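PDB 4EIU: uncharacterized hypothetical protein from Bacteroides uniformis, which is of unknown function but carries a DUF3823 N-terminal domain of the transthyretin clan, together with two further beta-sheets. Local coordinates for residues W184-N189 and V203-N208; Q166-Y171 and R220-I225; T64-G69 and T99-T104; E10-E15 and T105-E110. All blocks are in the same frame, centred on the assembly; numbering follows the deposited sequence.

Contact 1: W184-N189 and V203-N208; sequences WSSSIN and VTIQSN
Ser-186 and Asn-208 carry most of the polar traffic between two segments that hold edge strands of different sheets. The hydroxyl of Ser-186 donates to the carbonyl of Gln-206, OG to O 2.6 Å, arriving well above the carbonyl plane. Its chi1 of 72° sets OG between its own backbone N and carbonyl carbon, aimed at the other strand. Asn-208 grips segment 184-189 twice: its backbone N bonds Trp-184 O at 2.9 Å, and its ND2 reaches Ser-185 O at 2.8 Å, with that oxygen close to the amide plane. The same ND2 gives a bond to a water that accepts from Ser-187 N. Asn-208 O meets the edge of the indole, 3.3 Å from Trp-184 CD1. Further along, the side chains of Ile-188 and Ile-205 lie alongside, pointing opposite ways, CG1 to CD1 3.9 Å, while Ile-188 CD1 lies against Val-203 CG1. In the next shell, Ser-186 and Ile-188 pair through their backbones with strand 162-170, and Val-203 and Ile-205 with strand 129-138. With the strand axes 7.0 Å apart, the sheets are joined by side-chain and loop hydrogen bonds at one end and aliphatic contact at the other, not by a continuous ladder.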
loop_
_atom_site.group_PDB
_atom_site.type_symbol
_atom_site.label_atom_id
_atom_site.label_comp_id
_atom_site.label_asym_id
_atom_site.label_seq_id
_atom_site.Cartn_x
_atom_site.Cartn_y
_atom_site.Cartn_z
ATOM N N TRP A 184 20.465 -4.659 6.426
ATOM C CA TRP A 184 20.127 -5.913 5.752
ATOM C C TRP A 184 19.061 -5.779 4.695
ATOM O O TRP A 184 18.973 -6.621 3.803
ATOM C CB TRP A 184 19.689 -6.941 6.790
ATOM C CG TRP A 184 20.680 -7.109 7.917
ATOM C CD1 TRP A 184 22.038 -7.391 7.816
ATOM C CD2 TRP A 184 20.407 -7.026 9.364
ATOM N NE1 TRP A 184 22.614 -7.476 9.065
ATOM C CE2 TRP A 184 21.688 -7.267 10.036
ATOM C CE3 TRP A 184 19.271 -6.778 10.137
ATOM C CZ2 TRP A 184 21.806 -7.264 11.425
ATOM C CZ3 TRP A 184 19.395 -6.781 11.533
ATOM C CH2 TRP A 184 20.640 -7.018 12.162
ATOM N N SER A 185 18.237 -4.751 4.796
ATOM C CA SER A 185 17.239 -4.484 3.757
ATOM C C SER A 185 17.953 -4.257 2.408
ATOM O O SER A 185 19.097 -3.776 2.364
ATOM C CB SER A 185 16.365 -3.289 4.137
ATOM O OG SER A 185 15.593 -3.594 5.293
ATOM N N SER A 186 17.298 -4.658 1.323
ATOM C CA SER A 186 17.883 -4.557 0.006
ATOM C C SER A 186 16.836 -4.142 -0.994
ATOM O O SER A 186 15.651 -4.013 -0.666
ATOM C CB SER A 186 18.540 -5.877 -0.412
ATOM O OG SER A 186 17.595 -6.899 -0.712
ATOM N N SER A 187 17.279 -3.915 -2.221
ATOM C CA SER A 187 16.355 -3.586 -3.278
ATOM C C SER A 187 16.930 -3.825 -4.667
ATOM O O SER A 187 18.138 -4.054 -4.816
ATOM C CB SER A 187 15.852 -2.150 -3.083
ATOM O OG SER A 187 16.867 -1.200 -3.271
ATOM N N ILE A 188 16.054 -3.872 -5.667
ATOM C CA ILE A 188 16.463 -3.865 -7.063
ATOM C C ILE A 188 15.669 -2.755 -7.713
ATOM O O ILE A 188 14.448 -2.710 -7.544
ATOM C CB ILE A 188 16.151 -5.180 -7.809
ATOM C CG1 ILE A 188 16.719 -6.404 -7.066
ATOM C CG2 ILE A 188 16.762 -5.131 -9.207
ATOM C CD1 ILE A 188 16.093 -7.717 -7.496
ATOM N N ASN A 189 16.353 -1.860 -8.423
ATOM C CA ASN A 189 15.727 -0.787 -9.185
ATOM C C ASN A 189 15.675 -1.163 -10.651
ATOM O O ASN A 189 16.585 -1.789 -11.138
ATOM C CB ASN A 189 16.538 0.501 -9.073
ATOM C CG ASN A 189 16.647 0.993 -7.658
ATOM O OD1 ASN A 189 15.669 1.110 -6.985
ATOM N ND2 ASN A 189 17.862 1.269 -7.202
ATOM N N VAL A 203 11.583 -13.412 -9.215
ATOM C CA VAL A 203 12.772 -12.560 -9.140
ATOM C C VAL A 203 13.537 -12.923 -7.855
ATOM O O VAL A 203 12.964 -12.960 -6.759
ATOM C CB VAL A 203 12.391 -11.059 -9.133
ATOM C CG1 VAL A 203 13.621 -10.174 -8.952
ATOM C CG2 VAL A 203 11.605 -10.676 -10.390
ATOM N N THR A 204 14.828 -13.204 -7.996
ATOM C CA THR A 204 15.688 -13.509 -6.855
ATOM C C THR A 204 16.186 -12.205 -6.264
ATOM O O THR A 204 16.691 -11.343 -6.994
ATOM C CB THR A 204 16.918 -14.303 -7.259
ATOM O OG1 THR A 204 16.500 -15.480 -7.960
ATOM C CG2 THR A 204 17.737 -14.692 -6.012
ATOM N N ILE A 205 16.052 -12.076 -4.949
ATOM C CA ILE A 205 16.604 -10.944 -4.221
ATOM C C ILE A 205 17.321 -11.424 -2.941
ATOM O O ILE A 205 16.958 -12.461 -2.382
ATOM C CB ILE A 205 15.510 -9.907 -3.941
ATOM C CG1 ILE A 205 16.119 -8.621 -3.368
ATOM C CG2 ILE A 205 14.411 -10.495 -3.059
ATOM C CD1 ILE A 205 15.241 -7.408 -3.555
ATOM N N GLN A 206 18.336 -10.658 -2.521
ATOM C CA GLN A 206 19.243 -11.000 -1.437
ATOM C C GLN A 206 19.393 -9.861 -0.458
ATOM O O GLN A 206 19.515 -8.699 -0.870
ATOM C CB GLN A 206 20.636 -11.293 -2.001
ATOM C CG GLN A 206 20.984 -12.757 -2.048
ATOM C CD GLN A 206 22.454 -12.973 -2.332
ATOM O OE1 GLN A 206 22.829 -13.200 -3.459
ATOM N NE2 GLN A 206 23.290 -12.870 -1.308
ATOM N N SER A 207 19.426 -10.203 0.832
ATOM C CA SER A 207 19.700 -9.225 1.884
ATOM C C SER A 207 21.118 -8.660 1.723
ATOM O O SER A 207 21.942 -9.219 1.013
ATOM C CB SER A 207 19.532 -9.856 3.284
ATOM O OG SER A 207 20.597 -10.747 3.614
ATOM N N ASN A 208 21.346 -7.498 2.331
ATOM C CA ASN A 208 22.675 -6.926 2.471
ATOM C C ASN A 208 23.209 -7.346 3.829
ATOM O O ASN A 208 22.509 -8.053 4.604
ATOM C CB ASN A 208 22.622 -5.396 2.388
ATOM C CG ASN A 208 22.448 -4.896 0.974
ATOM O OD1 ASN A 208 23.239 -5.214 0.097
ATOM N ND2 ASN A 208 21.411 -4.109 0.747
HETATM O O HOH W 1 20.429 -3.389 -2.118
#

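Contact 2: Q166-Y171 and R220-I225; sequences QFFVSY and RAAARI
Arg-220, Ala-222 and Gln-166 lie in an antiparallel beta ladder that joins the two central strands of a four-stranded sheet, 162-170 and 216-225. Gln-166 pairs with Ala-222, and Phe-168 with Arg-220, as hydrogen-bonded pairs flanking the non-hydrogen-bonded pair of Phe-167 and Ala-221. The bond from Gln-166 N to Ala-222 O measures 2.8 Å and is nearly straight, 168° at the hydrogen; the return bond from Ala-222 N to Gln-166 O is 3.0 Å. Phe-168 and Arg-220 likewise exchange two backbone bonds, and Arg-220 O receives Phe-168 N at 2.9 Å. Gln-166, Phe-168, Arg-220 and Ala-222 all project from one face of the sheet. There the extended chain of Arg-220 runs away from strand 162-170, and its guanidinium donates to Ser-241 O on the adjacent strand 239-247 and to the carbonyls of Thr-27 and Val-175, tying the sheet to chain outside it. Gln-166 bends at chi2, -64°, and its NE2 bonds Asp-164. From the other face Phe-167 and Ala-221 meet strands 115-126 and 129-138, placing the ladder inside a two-sheet sandwich. On the Arg-220 face, the Phe-168 ring is packed by its neighbours: Gln-166 CB sits over one ring face, offset toward the rim, and Ala-222 CB approaches Phe-168 CE2 to 3.7 Å.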
loop_
_atom_site.group_PDB
_atom_site.type_symbol
_atom_site.label_atom_id
_atom_site.label_comp_id
_atom_site.label_asym_id
_atom_site.label_seq_id
_atom_site.Cartn_x
_atom_site.Cartn_y
_atom_site.Cartn_z
ATOM N N GLN A 166 11.582 -4.149 -3.229
ATOM C CA GLN A 166 12.295 -4.013 -1.954
ATOM C C GLN A 166 12.220 -5.333 -1.242
ATOM O O GLN A 166 11.181 -6.006 -1.310
ATOM C CB GLN A 166 11.630 -2.951 -1.072
ATOM C CG GLN A 166 11.501 -1.586 -1.730
ATOM C CD GLN A 166 12.840 -0.966 -2.017
ATOM O OE1 GLN A 166 13.730 -0.988 -1.159
ATOM N NE2 GLN A 166 13.004 -0.400 -3.221
ATOM N N PHE A 167 13.313 -5.684 -0.557
ATOM C CA PHE A 167 13.362 -6.795 0.363
ATOM C C PHE A 167 13.675 -6.192 1.732
ATOM O O PHE A 167 14.825 -5.904 2.054
ATOM C CB PHE A 167 14.410 -7.789 -0.124
ATOM C CG PHE A 167 14.477 -9.070 0.643
ATOM C CD1 PHE A 167 13.348 -9.816 0.906
ATOM C CD2 PHE A 167 15.713 -9.576 1.040
ATOM C CE1 PHE A 167 13.439 -11.023 1.574
ATOM C CE2 PHE A 167 15.805 -10.777 1.708
ATOM C CZ PHE A 167 14.663 -11.497 1.988
ATOM N N PHE A 168 12.609 -5.908 2.488
ATOM C CA PHE A 168 12.722 -5.300 3.797
ATOM C C PHE A 168 13.064 -6.388 4.808
ATOM O O PHE A 168 12.468 -7.463 4.812
ATOM C CB PHE A 168 11.431 -4.590 4.206
ATOM C CG PHE A 168 11.103 -3.372 3.377
ATOM C CD1 PHE A 168 11.966 -2.281 3.334
ATOM C CD2 PHE A 168 9.897 -3.289 2.682
ATOM C CE1 PHE A 168 11.643 -1.147 2.590
ATOM C CE2 PHE A 168 9.572 -2.163 1.930
ATOM C CZ PHE A 168 10.432 -1.085 1.898
ATOM N N VAL A 169 14.053 -6.106 5.647
ATOM C CA VAL A 169 14.443 -7.016 6.720
ATOM C C VAL A 169 14.445 -6.231 8.024
ATOM O O VAL A 169 14.942 -5.099 8.080
ATOM C CB VAL A 169 15.825 -7.629 6.422
ATOM C CG1 VAL A 169 16.306 -8.503 7.572
ATOM C CG2 VAL A 169 15.770 -8.425 5.123
ATOM N N SER A 170 13.865 -6.819 9.066
ATOM C CA SER A 170 13.798 -6.174 10.370
ATOM C C SER A 170 13.751 -7.223 11.489
ATOM O O SER A 170 13.234 -8.334 11.302
ATOM C CB SER A 170 12.552 -5.295 10.431
ATOM O OG SER A 170 12.494 -4.505 11.602
ATOM N N TYR A 171 14.294 -6.872 12.653
ATOM C CA TYR A 171 14.052 -7.666 13.856
ATOM C C TYR A 171 12.560 -7.644 14.232
ATOM O O TYR A 171 12.063 -8.585 14.864
ATOM C CB TYR A 171 14.895 -7.168 15.036
ATOM C CG TYR A 171 16.352 -7.567 15.007
ATOM C CD1 TYR A 171 16.726 -8.902 14.847
ATOM C CD2 TYR A 171 17.370 -6.623 15.204
ATOM C CE1 TYR A 171 18.066 -9.288 14.870
ATOM C CE2 TYR A 171 18.716 -7.000 15.222
ATOM C CZ TYR A 171 19.058 -8.335 15.054
ATOM O OH TYR A 171 20.389 -8.744 15.067
ATOM N N ARG A 220 10.138 -9.184 4.127
ATOM C CA ARG A 220 8.932 -8.845 3.394
ATOM C C ARG A 220 9.290 -8.202 2.055
ATOM O O ARG A 220 10.248 -7.432 1.978
ATOM C CB ARG A 220 8.120 -7.866 4.209
ATOM C CG ARG A 220 6.647 -7.813 3.879
ATOM C CD ARG A 220 5.961 -6.889 4.866
ATOM N NE ARG A 220 4.543 -6.732 4.584
ATOM C CZ ARG A 220 3.768 -5.758 5.069
ATOM N NH1 ARG A 220 4.252 -4.819 5.874
ATOM N NH2 ARG A 220 2.481 -5.703 4.718
ATOM N N ALA A 221 8.504 -8.514 1.029
ATOM C CA ALA A 221 8.712 -7.952 -0.310
ATOM C C ALA A 221 7.740 -6.841 -0.552
ATOM O O ALA A 221 6.644 -6.804 0.031
ATOM C CB ALA A 221 8.598 -9.028 -1.382
ATOM N N ALA A 222 8.169 -5.885 -1.373
ATOM C CA ALA A 222 7.341 -4.790 -1.773
ATOM C C ALA A 222 7.728 -4.375 -3.174
ATOM O O ALA A 222 8.865 -4.588 -3.578
ATOM C CB ALA A 222 7.462 -3.612 -0.803
ATOM N N ALA A 223 6.762 -3.822 -3.913
ATOM C CA ALA A 223 7.016 -3.289 -5.277
ATOM C C ALA A 223 6.057 -2.123 -5.547
ATOM O O ALA A 223 4.974 -1.997 -4.922
ATOM C CB ALA A 223 6.895 -4.360 -6.317
ATOM N N ARG A 224 6.510 -1.197 -6.378
ATOM C CA ARG A 224 5.676 -0.060 -6.715
ATOM C C ARG A 224 5.847 0.350 -8.163
ATOM O O ARG A 224 6.789 -0.088 -8.851
ATOM C CB ARG A 224 5.989 1.094 -5.788
ATOM C CG ARG A 224 7.413 1.604 -5.898
ATOM C CD ARG A 224 7.616 2.808 -5.025
ATOM N NE ARG A 224 9.024 3.158 -4.962
ATOM C CZ ARG A 224 9.516 4.192 -4.301
ATOM N NH1 ARG A 224 8.732 4.983 -3.596
ATOM N NH2 ARG A 224 10.828 4.415 -4.325
ATOM N N ILE A 225 4.921 1.183 -8.604
ATOM C CA ILE A 225 4.913 1.755 -9.932
ATOM C C ILE A 225 5.305 3.225 -9.906
ATOM O O ILE A 225 5.415 3.820 -8.846
ATOM C CB ILE A 225 3.553 1.543 -10.675
ATOM C CG1 ILE A 225 2.376 2.232 -9.970
ATOM C CG2 ILE A 225 3.293 0.056 -10.819
ATOM C CD1 ILE A 225 1.103 2.403 -10.829
#

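Contact 3: T64-G69 and T99-T104; sequences TKIFKG and TEISGT
A short antiparallel beta bridge, where strand 69-76 begins beside the end of strand 91-101, ties the loop after strand 65-66 to the neighbouring strand. Gly-69 and Ile-101 form the hydrogen-bonded pair. Ile-101 N donates to Gly-69 O at 2.8 Å, almost straight along the carbonyl; the reverse bond, from Gly-69 N to Ile-101 O, is weak at 3.4 Å. Just outside the bridge, Lys-68 leans across the other segment. CG stands anti to the backbone N (chi1 -176°), and bends at chi3 and chi4 bring Lys-68 NZ round to Glu-100 OE2, a salt bridge of 3.1 Å whose hydrogen bond is weak. Lys-68 NZ also makes a weak hydrogen bond to Ser-102 OG, 3.3 Å. The ammonium touches this carboxylate and hydroxyl with one flank, on the exposed side, whereas the buried side is apolar: Ile-66 CG2 rests on Ile-101 CG2 at 3.8 Å, the two side chains crossing at a slant, with Tyr-71 and Ile-12 packed close by. Ile-66 also bonds Glu-10 through its backbone, so the segment bridges the two sheets. The chain turns a corner at Thr-64, and this crossing between facing sheets is consistent with a beta-sandwich of the transthyretin clan.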
loop_
_atom_site.group_PDB
_atom_site.type_symbol
_atom_site.label_atom_id
_atom_site.label_comp_id
_atom_site.label_asym_id
_atom_site.label_seq_id
_atom_site.Cartn_x
_atom_site.Cartn_y
_atom_site.Cartn_z
ATOM N N THR A 64 -11.244 5.218 17.537
ATOM C CA THR A 64 -12.258 5.189 18.607
ATOM C C THR A 64 -12.582 6.587 19.172
ATOM O O THR A 64 -13.337 6.697 20.119
ATOM C CB THR A 64 -11.766 4.306 19.786
ATOM O OG1 THR A 64 -10.497 4.811 20.258
ATOM C CG2 THR A 64 -11.613 2.851 19.342
ATOM N N LYS A 65 -12.003 7.654 18.609
ATOM C CA LYS A 65 -12.228 9.025 19.097
ATOM C C LYS A 65 -12.965 9.836 17.987
ATOM O O LYS A 65 -12.440 10.830 17.481
ATOM C CB LYS A 65 -10.891 9.713 19.500
ATOM C CG LYS A 65 -10.083 9.024 20.598
ATOM N N ILE A 66 -14.151 9.376 17.577
ATOM C CA ILE A 66 -14.949 10.067 16.528
ATOM C C ILE A 66 -16.151 10.763 17.176
ATOM O O ILE A 66 -16.881 10.157 17.991
ATOM C CB ILE A 66 -15.462 9.121 15.415
ATOM C CG1 ILE A 66 -14.367 8.228 14.838
ATOM C CG2 ILE A 66 -16.110 9.930 14.275
ATOM C CD1 ILE A 66 -13.171 8.960 14.341
ATOM N N PHE A 67 -16.329 12.056 16.909
ATOM C CA PHE A 67 -17.580 12.735 17.328
ATOM C C PHE A 67 -18.757 12.211 16.510
ATOM O O PHE A 67 -18.658 12.159 15.273
ATOM C CB PHE A 67 -17.513 14.227 17.075
ATOM C CG PHE A 67 -16.592 14.972 17.989
ATOM C CD1 PHE A 67 -16.946 15.210 19.318
ATOM C CD2 PHE A 67 -15.417 15.551 17.491
ATOM C CE1 PHE A 67 -16.108 15.935 20.153
ATOM C CE2 PHE A 67 -14.576 16.285 18.330
ATOM C CZ PHE A 67 -14.927 16.479 19.656
ATOM N N LYS A 68 -19.867 11.878 17.168
ATOM C CA LYS A 68 -21.045 11.302 16.487
ATOM C C LYS A 68 -21.472 12.276 15.410
ATOM O O LYS A 68 -21.555 13.471 15.677
ATOM C CB LYS A 68 -22.197 11.061 17.476
ATOM C CG LYS A 68 -23.451 10.384 16.908
ATOM C CD LYS A 68 -24.508 10.135 17.991
ATOM C CE LYS A 68 -25.944 10.296 17.477
ATOM N NZ LYS A 68 -26.347 9.245 16.492
ATOM N N GLY A 69 -21.679 11.777 14.194
ATOM C CA GLY A 69 -22.248 12.589 13.131
ATOM C C GLY A 69 -22.085 11.925 11.787
ATOM O O GLY A 69 -21.834 10.741 11.722
ATOM N N THR A 99 -21.052 8.075 5.437
ATOM C CA THR A 99 -21.726 7.230 6.408
ATOM C C THR A 99 -21.883 7.995 7.698
ATOM O O THR A 99 -21.038 8.824 8.037
ATOM C CB THR A 99 -20.924 5.933 6.656
ATOM O OG1 THR A 99 -21.649 5.097 7.552
ATOM C CG2 THR A 99 -19.523 6.196 7.254
ATOM N N GLU A 100 -22.977 7.726 8.397
ATOM C CA GLU A 100 -23.090 8.048 9.811
ATOM C C GLU A 100 -21.976 7.310 10.544
ATOM O O GLU A 100 -21.662 6.180 10.188
ATOM C CB GLU A 100 -24.440 7.589 10.365
ATOM C CG GLU A 100 -24.619 7.945 11.846
ATOM C CD GLU A 100 -26.012 7.717 12.404
ATOM O OE1 GLU A 100 -26.820 7.044 11.743
ATOM O OE2 GLU A 100 -26.290 8.217 13.519
ATOM N N ILE A 101 -21.372 7.937 11.556
ATOM C CA ILE A 101 -20.467 7.199 12.468
ATOM C C ILE A 101 -21.067 7.312 13.841
ATOM O O ILE A 101 -21.166 8.427 14.375
ATOM C CB ILE A 101 -19.010 7.692 12.455
ATOM C CG1 ILE A 101 -18.445 7.579 11.024
ATOM C CG2 ILE A 101 -18.177 6.825 13.420
ATOM C CD1 ILE A 101 -17.016 8.009 10.855
ATOM N N SER A 102 -21.508 6.165 14.374
ATOM C CA SER A 102 -22.325 6.090 15.616
ATOM C C SER A 102 -22.146 4.713 16.241
ATOM O O SER A 102 -22.229 3.717 15.536
ATOM C CB SER A 102 -23.793 6.237 15.250
ATOM O OG SER A 102 -24.571 6.441 16.391
ATOM N N GLY A 103 -21.909 4.627 17.549
ATOM C CA GLY A 103 -21.574 3.322 18.164
ATOM C C GLY A 103 -20.273 2.818 17.551
ATOM O O GLY A 103 -19.263 3.527 17.588
ATOM N N THR A 104 -20.288 1.604 17.012
ATOM C CA THR A 104 -19.222 1.123 16.122
ATOM C C THR A 104 -19.793 1.048 14.702
ATOM O O THR A 104 -20.837 0.438 14.490
ATOM C CB THR A 104 -18.673 -0.271 16.536
ATOM O OG1 THR A 104 -18.256 -0.219 17.885
ATOM C CG2 THR A 104 -17.452 -0.662 15.684
#

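Contact 4: E10-E15 and T105-E110; sequences ETIWGE and TKVKFE
Strands 10-15 and 105-110 run parallel, their axes 4.7 Å apart and inclined by 24°, with residues 12 to 15 in register with 105 to 108. Five backbone bonds alternate between the strands, from Thr-105 N to Thr-11 O, 2.9 Å, through to Phe-109 N and Glu-15 O, also 2.9 Å and at 175° nearly straight. Ile-12, Thr-105 and Val-107 project from one face. Ile-12 reaches past Thr-105 to Val-107, the next side chain on this face, CD1 to Val-107 CG2 4.1 Å; a chi1 of -175°, with CG1 anti to the backbone N, lays CG1 against Thr-105 O and carries CD1 onward. Gly-14 has no side chain, and Val-107 CG2 packs directly on its CA at 3.6 Å. Trp-13, Lys-106, Glu-15 and Lys-108 occupy the other face. The benzo part of the indole meets the start of the Lys-106 chain, Trp-13 CE3 lying 4.2 Å from CB. Glu-15 OE2 rests against the aliphatic stem of Lys-108, 3.6 Å from CD, but its charged partner is Arg-24, which forms a salt bridge to OE1; Lys-108 NZ stays 5.1 Å from OE2. Strand 10-18 is the middle of its three-stranded sheet, with strand 60-63 antiparallel on its other side, while Ile-12 and Phe-109 pack against strands 69-76 and 91-101 of the facing sheet.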
loop_
_atom_site.group_PDB
_atom_site.type_symbol
_atom_site.label_atom_id
_atom_site.label_comp_id
_atom_site.label_asym_id
_atom_site.label_seq_id
_atom_site.Cartn_x
_atom_site.Cartn_y
_atom_site.Cartn_z
ATOM N N GLU A 10 -17.296 7.705 19.453
ATOM C CA GLU A 10 -17.736 6.712 18.499
ATOM C C GLU A 10 -16.518 6.097 17.834
ATOM O O GLU A 10 -15.423 6.695 17.830
ATOM C CB GLU A 10 -18.681 7.332 17.447
ATOM C CG GLU A 10 -19.726 8.336 17.946
ATOM C CD GLU A 10 -20.430 7.929 19.205
ATOM O OE1 GLU A 10 -20.917 6.799 19.266
ATOM O OE2 GLU A 10 -20.506 8.746 20.131
ATOM N N THR A 11 -16.718 4.925 17.237
ATOM C CA THR A 11 -15.652 4.167 16.595
ATOM C C THR A 11 -15.960 3.857 15.137
ATOM O O THR A 11 -17.065 3.445 14.829
ATOM C CB THR A 11 -15.477 2.796 17.299
ATOM O OG1 THR A 11 -15.015 3.004 18.612
ATOM C CG2 THR A 11 -14.466 1.917 16.580
ATOM N N ILE A 12 -14.973 4.022 14.262
ATOM C CA ILE A 12 -15.018 3.465 12.918
ATOM C C ILE A 12 -13.954 2.385 12.794
ATOM O O ILE A 12 -12.811 2.565 13.221
ATOM C CB ILE A 12 -14.861 4.548 11.827
ATOM C CG1 ILE A 12 -15.045 3.945 10.426
ATOM C CG2 ILE A 12 -13.520 5.273 11.941
ATOM C CD1 ILE A 12 -15.089 4.970 9.308
ATOM N N TRP A 13 -14.359 1.264 12.204
ATOM C CA TRP A 13 -13.480 0.184 11.823
ATOM C C TRP A 13 -13.647 -0.025 10.349
ATOM O O TRP A 13 -14.751 0.058 9.806
ATOM C CB TRP A 13 -13.789 -1.075 12.603
ATOM C CG TRP A 13 -12.944 -2.262 12.200
ATOM C CD1 TRP A 13 -11.778 -2.710 12.807
ATOM C CD2 TRP A 13 -13.162 -3.188 11.080
ATOM N NE1 TRP A 13 -11.264 -3.772 12.138
ATOM C CE2 TRP A 13 -12.066 -4.141 11.123
ATOM C CE3 TRP A 13 -14.152 -3.334 10.092
ATOM C CZ2 TRP A 13 -11.955 -5.182 10.207
ATOM C CZ3 TRP A 13 -14.025 -4.383 9.189
ATOM C CH2 TRP A 13 -12.957 -5.291 9.253
ATOM N N GLY A 14 -12.549 -0.264 9.661
ATOM C CA GLY A 14 -12.622 -0.458 8.243
ATOM C C GLY A 14 -11.639 -1.471 7.752
ATOM O O GLY A 14 -10.608 -1.733 8.401
ATOM N N GLU A 15 -11.958 -2.059 6.606
ATOM C CA GLU A 15 -10.971 -2.898 5.892
ATOM C C GLU A 15 -10.873 -2.505 4.432
ATOM O O GLU A 15 -11.840 -1.969 3.837
ATOM C CB GLU A 15 -11.273 -4.397 6.013
ATOM C CG GLU A 15 -12.669 -4.725 5.553
ATOM C CD GLU A 15 -13.036 -6.201 5.618
ATOM O OE1 GLU A 15 -12.166 -7.084 5.541
ATOM O OE2 GLU A 15 -14.239 -6.451 5.698
ATOM N N THR A 105 -19.110 1.673 13.755
ATOM C CA THR A 105 -19.508 1.694 12.369
ATOM C C THR A 105 -18.417 0.992 11.616
ATOM O O THR A 105 -17.266 1.368 11.724
ATOM C CB THR A 105 -19.605 3.138 11.885
ATOM O OG1 THR A 105 -20.666 3.797 12.583
ATOM C CG2 THR A 105 -19.855 3.228 10.411
ATOM N N LYS A 106 -18.781 -0.047 10.873
ATOM C CA LYS A 106 -17.851 -0.836 10.056
ATOM C C LYS A 106 -17.988 -0.431 8.625
ATOM O O LYS A 106 -19.104 -0.246 8.154
ATOM C CB LYS A 106 -18.190 -2.309 10.160
ATOM C CG LYS A 106 -18.054 -2.923 11.528
ATOM C CD LYS A 106 -18.689 -4.302 11.478
ATOM C CE LYS A 106 -18.397 -5.139 12.698
ATOM N NZ LYS A 106 -19.070 -6.483 12.667
ATOM N N VAL A 107 -16.877 -0.280 7.898
ATOM C CA VAL A 107 -16.956 0.087 6.490
ATOM C C VAL A 107 -15.988 -0.837 5.750
ATOM O O VAL A 107 -14.971 -1.297 6.301
ATOM C CB VAL A 107 -16.514 1.528 6.214
ATOM C CG1 VAL A 107 -17.460 2.497 6.877
ATOM C CG2 VAL A 107 -15.066 1.754 6.691
ATOM N N LYS A 108 -16.292 -1.102 4.492
ATOM C CA LYS A 108 -15.412 -1.919 3.665
ATOM C C LYS A 108 -15.144 -1.183 2.382
ATOM O O LYS A 108 -16.096 -0.711 1.761
ATOM C CB LYS A 108 -16.044 -3.277 3.444
ATOM C CG LYS A 108 -15.297 -4.189 2.476
ATOM C CD LYS A 108 -15.881 -5.580 2.560
ATOM C CE LYS A 108 -16.000 -6.219 1.199
ATOM N NZ LYS A 108 -16.666 -7.542 1.376
ATOM N N PHE A 109 -13.860 -1.046 2.008
ATOM C CA PHE A 109 -13.465 -0.403 0.771
ATOM C C PHE A 109 -12.936 -1.460 -0.192
ATOM O O PHE A 109 -12.014 -2.180 0.129
ATOM C CB PHE A 109 -12.356 0.633 1.007
ATOM C CG PHE A 109 -12.860 1.962 1.512
ATOM C CD1 PHE A 109 -13.235 2.978 0.626
ATOM C CD2 PHE A 109 -12.967 2.184 2.845
ATOM C CE1 PHE A 109 -13.713 4.192 1.093
ATOM C CE2 PHE A 109 -13.465 3.402 3.338
ATOM C CZ PHE A 109 -13.813 4.399 2.470
ATOM N N GLU A 110 -13.474 -1.483 -1.402
ATOM C CA GLU A 110 -12.949 -2.355 -2.438
ATOM C C GLU A 110 -12.162 -1.483 -3.368
ATOM O O GLU A 110 -12.725 -0.551 -3.938
ATOM C CB GLU A 110 -14.086 -3.024 -3.200
ATOM C CG GLU A 110 -14.808 -4.017 -2.341
ATOM C CD GLU A 110 -15.865 -4.720 -3.149
ATOM O OE1 GLU A 110 -16.955 -4.170 -3.236
ATOM O OE2 GLU A 110 -15.586 -5.770 -3.731
#

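How the contacts relate
From the N terminus, strand 10-18 is the first element laid down, and contact 4 closes the long loop back to it when the chain returns at 105-110. Contact 3 is nested inside that loop and touches contact 4, where Gly-103 O meets Thr-11 N, so together they join the two sheets of the N-terminal domain. Contacts 1 and 2 follow in series on the opposite side of the chain's centre. Contact 2 closes the loop from 166-171 to 220-225, and contact 1 nests inside it, linking the edge of the same sheet to the second sheet. The centres of contacts 2 and 4 remain about 27 Å apart.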